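Local coordinates for flagellar protein FlgA (Thermotoga maritima, PDB 3FRN) that probably acts as a periplasmic chaperone in assembly of the P-ring of the flagellar basal body, at residues Glu176-Arg190 / Thr197-Asp209. Sequence-based numbering, arbitrary orientation.
Sequences EPFFDVSEVVGKISR and TVLTADMVKDPPD
I188 and K205 form an antiparallel hydrogen-bonded pair: I188 N gives its hydrogen to K205 O at 2.8 Å and 175°, while K205 N returns one to I188 O. The carbonyl of I188 also lies near V204 CA, a CA-H...O contact. Two residues on, R190 N donates to M203 O across 2.7 Å, from 24° outside the carbonyl plane, so three backbone bonds join 188-190 to 203-205, the third just beyond the ends of the two-stranded antiparallel sheet. S189 OG turns instead to the carbonyl of R191. At the other end A201 N bonds E176 O at 2.8 Å. K187 NZ bonds E183 O weakly; D206 OD2, at 4.5 Å from K187 NZ, is too far for a salt bridge. Between these polar ends, V204 CG2 lies 3.8 Å from F178 CZ, and V184 CG1 sits over one face of the F178 ring, offset toward its rim. With CG1 anti to its carbonyl carbon (chi1 -67°), I188 extends CD1 to 3.7 Å from P208 CD. Within this SAF-family region, V184 and L199 also touch V146 of strand 132-148, L199 meets V163 of strand 163-169, and G186 and K187 share backbone bonds with I158.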
# COMPACT_ATOMS: atom_id res chain seq x y z
N GLU A 176 3.23 -4.55 6.91
CA GLU A 176 1.83 -4.15 7.03
C GLU A 176 1.72 -2.90 7.93
O GLU A 176 2.06 -2.94 9.10
CB GLU A 176 1.02 -5.31 7.61
CG GLU A 176 -0.48 -5.08 7.75
CD GLU A 176 -1.17 -6.18 8.56
OE1 GLU A 176 -0.66 -6.54 9.65
OE2 GLU A 176 -2.22 -6.69 8.11
N PRO A 177 1.23 -1.78 7.37
CA PRO A 177 1.11 -0.55 8.15
C PRO A 177 -0.12 -0.53 9.06
O PRO A 177 -0.94 -1.46 9.04
CB PRO A 177 0.99 0.52 7.07
CG PRO A 177 0.34 -0.18 5.91
CD PRO A 177 0.77 -1.62 5.97
N PHE A 178 -0.24 0.53 9.85
CA PHE A 178 -1.42 0.76 10.70
C PHE A 178 -2.23 1.94 10.19
O PHE A 178 -1.66 2.91 9.70
CB PHE A 178 -1.00 1.01 12.15
CG PHE A 178 -0.28 -0.14 12.79
CD1 PHE A 178 -0.98 -1.20 13.33
CD2 PHE A 178 1.11 -0.15 12.84
CE1 PHE A 178 -0.31 -2.26 13.91
CE2 PHE A 178 1.79 -1.21 13.41
CZ PHE A 178 1.08 -2.26 13.95
N PHE A 179 -3.54 1.86 10.31
CA PHE A 179 -4.41 2.87 9.70
C PHE A 179 -5.12 3.71 10.75
O PHE A 179 -5.98 4.54 10.44
CB PHE A 179 -5.42 2.19 8.75
CG PHE A 179 -4.77 1.26 7.76
CD1 PHE A 179 -4.14 1.76 6.63
CD2 PHE A 179 -4.77 -0.11 7.97
CE1 PHE A 179 -3.52 0.91 5.73
CE2 PHE A 179 -4.15 -0.97 7.07
CZ PHE A 179 -3.53 -0.45 5.94
N ASP A 180 -4.71 3.51 12.00
CA ASP A 180 -5.34 4.16 13.14
C ASP A 180 -4.36 4.19 14.30
O ASP A 180 -3.65 3.21 14.55
CB ASP A 180 -6.60 3.39 13.55
CG ASP A 180 -7.64 4.27 14.22
OD1 ASP A 180 -7.59 5.51 14.04
OD2 ASP A 180 -8.52 3.72 14.92
N VAL A 181 -4.32 5.31 15.01
CA VAL A 181 -3.52 5.45 16.21
C VAL A 181 -3.96 4.40 17.24
O VAL A 181 -3.12 3.77 17.91
CB VAL A 181 -3.63 6.90 16.78
CG1 VAL A 181 -3.12 6.99 18.20
CG2 VAL A 181 -2.87 7.87 15.88
N SER A 182 -5.27 4.17 17.31
CA SER A 182 -5.87 3.18 18.20
C SER A 182 -5.37 1.74 17.99
O SER A 182 -5.52 0.90 18.88
CB SER A 182 -7.39 3.23 18.05
OG SER A 182 -8.00 2.16 18.75
N GLU A 183 -4.80 1.47 16.83
CA GLU A 183 -4.24 0.15 16.54
C GLU A 183 -2.85 -0.04 17.14
O GLU A 183 -2.42 -1.17 17.37
CB GLU A 183 -4.15 -0.09 15.03
CG GLU A 183 -5.49 -0.15 14.32
CD GLU A 183 -5.34 -0.17 12.80
OE1 GLU A 183 -6.24 0.35 12.11
OE2 GLU A 183 -4.32 -0.68 12.29
N VAL A 184 -2.14 1.07 17.38
CA VAL A 184 -0.74 1.00 17.80
C VAL A 184 -0.48 1.42 19.25
O VAL A 184 0.52 1.01 19.83
CB VAL A 184 0.18 1.85 16.89
CG1 VAL A 184 1.45 1.09 16.60
CG2 VAL A 184 -0.52 2.19 15.60
N VAL A 185 -1.35 2.24 19.83
CA VAL A 185 -1.15 2.67 21.22
C VAL A 185 -1.23 1.50 22.20
O VAL A 185 -2.17 0.70 22.15
CB VAL A 185 -2.11 3.81 21.67
CG1 VAL A 185 -1.66 5.13 21.10
CG2 VAL A 185 -3.57 3.51 21.30
N GLY A 186 -0.23 1.41 23.07
CA GLY A 186 -0.13 0.31 24.00
C GLY A 186 0.87 -0.73 23.54
O GLY A 186 1.32 -1.56 24.33
N LYS A 187 1.23 -0.69 22.25
CA LYS A 187 2.20 -1.62 21.69
C LYS A 187 3.60 -1.25 22.14
O LYS A 187 3.87 -0.10 22.47
CB LYS A 187 2.15 -1.63 20.16
CG LYS A 187 0.88 -2.24 19.56
CD LYS A 187 1.04 -3.72 19.29
CE LYS A 187 -0.26 -4.33 18.76
NZ LYS A 187 -0.53 -3.99 17.33
N ILE A 188 4.48 -2.24 22.14
CA ILE A 188 5.85 -2.10 22.59
C ILE A 188 6.78 -2.20 21.38
O ILE A 188 6.72 -3.18 20.64
CB ILE A 188 6.17 -3.17 23.68
CG1 ILE A 188 5.35 -2.89 24.94
CG2 ILE A 188 7.66 -3.21 24.01
CD1 ILE A 188 5.32 -4.02 25.92
N SER A 189 7.62 -1.20 21.18
CA SER A 189 8.57 -1.18 20.08
C SER A 189 9.62 -2.29 20.20
O SER A 189 10.22 -2.49 21.25
CB SER A 189 9.28 0.16 20.03
OG SER A 189 10.13 0.23 18.89
N ARG A 190 9.85 -3.01 19.10
CA ARG A 190 10.89 -4.03 19.07
C ARG A 190 12.22 -3.41 18.69
O ARG A 190 13.26 -4.07 18.75
CB ARG A 190 10.53 -5.16 18.10
CG ARG A 190 9.24 -5.92 18.43
CD ARG A 190 8.87 -6.90 17.34
NE ARG A 190 9.36 -8.24 17.63
CZ ARG A 190 8.58 -9.29 17.89
NH1 ARG A 190 9.13 -10.47 18.16
NH2 ARG A 190 7.26 -9.17 17.88
N THR A 197 9.44 7.43 10.47
CA THR A 197 9.30 6.02 10.18
C THR A 197 7.83 5.61 10.19
O THR A 197 7.14 5.77 11.21
CB THR A 197 10.10 5.15 11.18
OG1 THR A 197 11.50 5.47 11.08
CG2 THR A 197 9.91 3.67 10.91
N VAL A 198 7.37 5.11 9.05
CA VAL A 198 6.05 4.49 8.91
C VAL A 198 6.03 3.23 9.74
O VAL A 198 6.86 2.34 9.53
CB VAL A 198 5.75 4.09 7.45
CG1 VAL A 198 4.40 3.38 7.35
CG2 VAL A 198 5.80 5.31 6.54
N LEU A 199 5.10 3.17 10.69
CA LEU A 199 5.04 2.08 11.64
C LEU A 199 4.46 0.88 10.93
O LEU A 199 3.53 1.01 10.15
CB LEU A 199 4.19 2.47 12.85
CG LEU A 199 4.87 2.39 14.21
CD1 LEU A 199 6.35 2.68 14.09
CD2 LEU A 199 4.26 3.38 15.19
N THR A 200 5.05 -0.29 11.15
CA THR A 200 4.52 -1.53 10.59
C THR A 200 4.42 -2.62 11.66
O THR A 200 5.15 -2.60 12.65
CB THR A 200 5.35 -2.07 9.38
OG1 THR A 200 6.67 -2.44 9.82
CG2 THR A 200 5.46 -1.04 8.25
N ALA A 201 3.53 -3.58 11.43
CA ALA A 201 3.26 -4.67 12.35
C ALA A 201 4.50 -5.40 12.87
O ALA A 201 4.57 -5.78 14.04
CB ALA A 201 2.29 -5.66 11.71
N ASP A 202 5.50 -5.55 12.01
CA ASP A 202 6.71 -6.31 12.32
C ASP A 202 7.69 -5.56 13.23
O ASP A 202 8.72 -6.11 13.62
CB ASP A 202 7.42 -6.73 11.03
CG ASP A 202 7.59 -5.58 10.06
OD1 ASP A 202 6.62 -5.23 9.35
OD2 ASP A 202 8.71 -5.03 9.98
N MET A 203 7.37 -4.32 13.58
CA MET A 203 8.28 -3.50 14.38
C MET A 203 7.85 -3.38 15.83
O MET A 203 8.59 -2.87 16.68
CB MET A 203 8.39 -2.11 13.77
CG MET A 203 8.80 -2.14 12.32
SD MET A 203 9.50 -0.60 11.76
CE MET A 203 8.11 0.45 11.81
N VAL A 204 6.64 -3.85 16.10
CA VAL A 204 6.03 -3.69 17.41
C VAL A 204 5.56 -5.04 17.91
O VAL A 204 5.43 -5.99 17.14
CB VAL A 204 4.84 -2.68 17.37
CG1 VAL A 204 5.31 -1.30 16.94
CG2 VAL A 204 3.73 -3.18 16.46
N LYS A 205 5.32 -5.14 19.21
CA LYS A 205 4.71 -6.33 19.76
C LYS A 205 3.69 -5.91 20.79
O LYS A 205 3.75 -4.80 21.32
CB LYS A 205 5.75 -7.28 20.36
CG LYS A 205 6.52 -6.74 21.54
CD LYS A 205 7.45 -7.81 22.08
CE LYS A 205 8.40 -7.24 23.11
NZ LYS A 205 9.67 -8.02 23.15
N ASP A 206 2.75 -6.81 21.07
CA ASP A 206 1.72 -6.57 22.05
C ASP A 206 2.30 -6.51 23.47
O ASP A 206 3.35 -7.10 23.73
CB ASP A 206 0.65 -7.65 21.94
CG ASP A 206 -0.23 -7.49 20.71
OD1 ASP A 206 -1.38 -7.04 20.86
OD2 ASP A 206 0.24 -7.80 19.59
N PRO A 207 1.64 -5.76 24.38
CA PRO A 207 2.03 -5.80 25.79
C PRO A 207 1.82 -7.19 26.40
O PRO A 207 0.88 -7.89 26.01
CB PRO A 207 1.08 -4.78 26.44
CG PRO A 207 -0.07 -4.67 25.50
CD PRO A 207 0.53 -4.83 24.14
N PRO A 208 2.70 -7.60 27.33
CA PRO A 208 2.62 -8.94 27.95
C PRO A 208 1.44 -9.04 28.89
O PRO A 208 1.03 -8.03 29.46
CB PRO A 208 3.94 -9.06 28.72
CG PRO A 208 4.81 -7.95 28.22
CD PRO A 208 3.87 -6.85 27.82
N ASP A 209 0.90 -10.24 29.06
CA ASP A 209 -0.29 -10.41 29.90
C ASP A 209 0.06 -10.37 31.39
O ASP A 209 -0.78 -10.04 32.22
CB ASP A 209 -1.02 -11.71 29.53
CG ASP A 209 -1.31 -11.81 28.04
OD1 ASP A 209 -1.45 -10.76 27.38
OD2 ASP A 209 -1.40 -12.94 27.52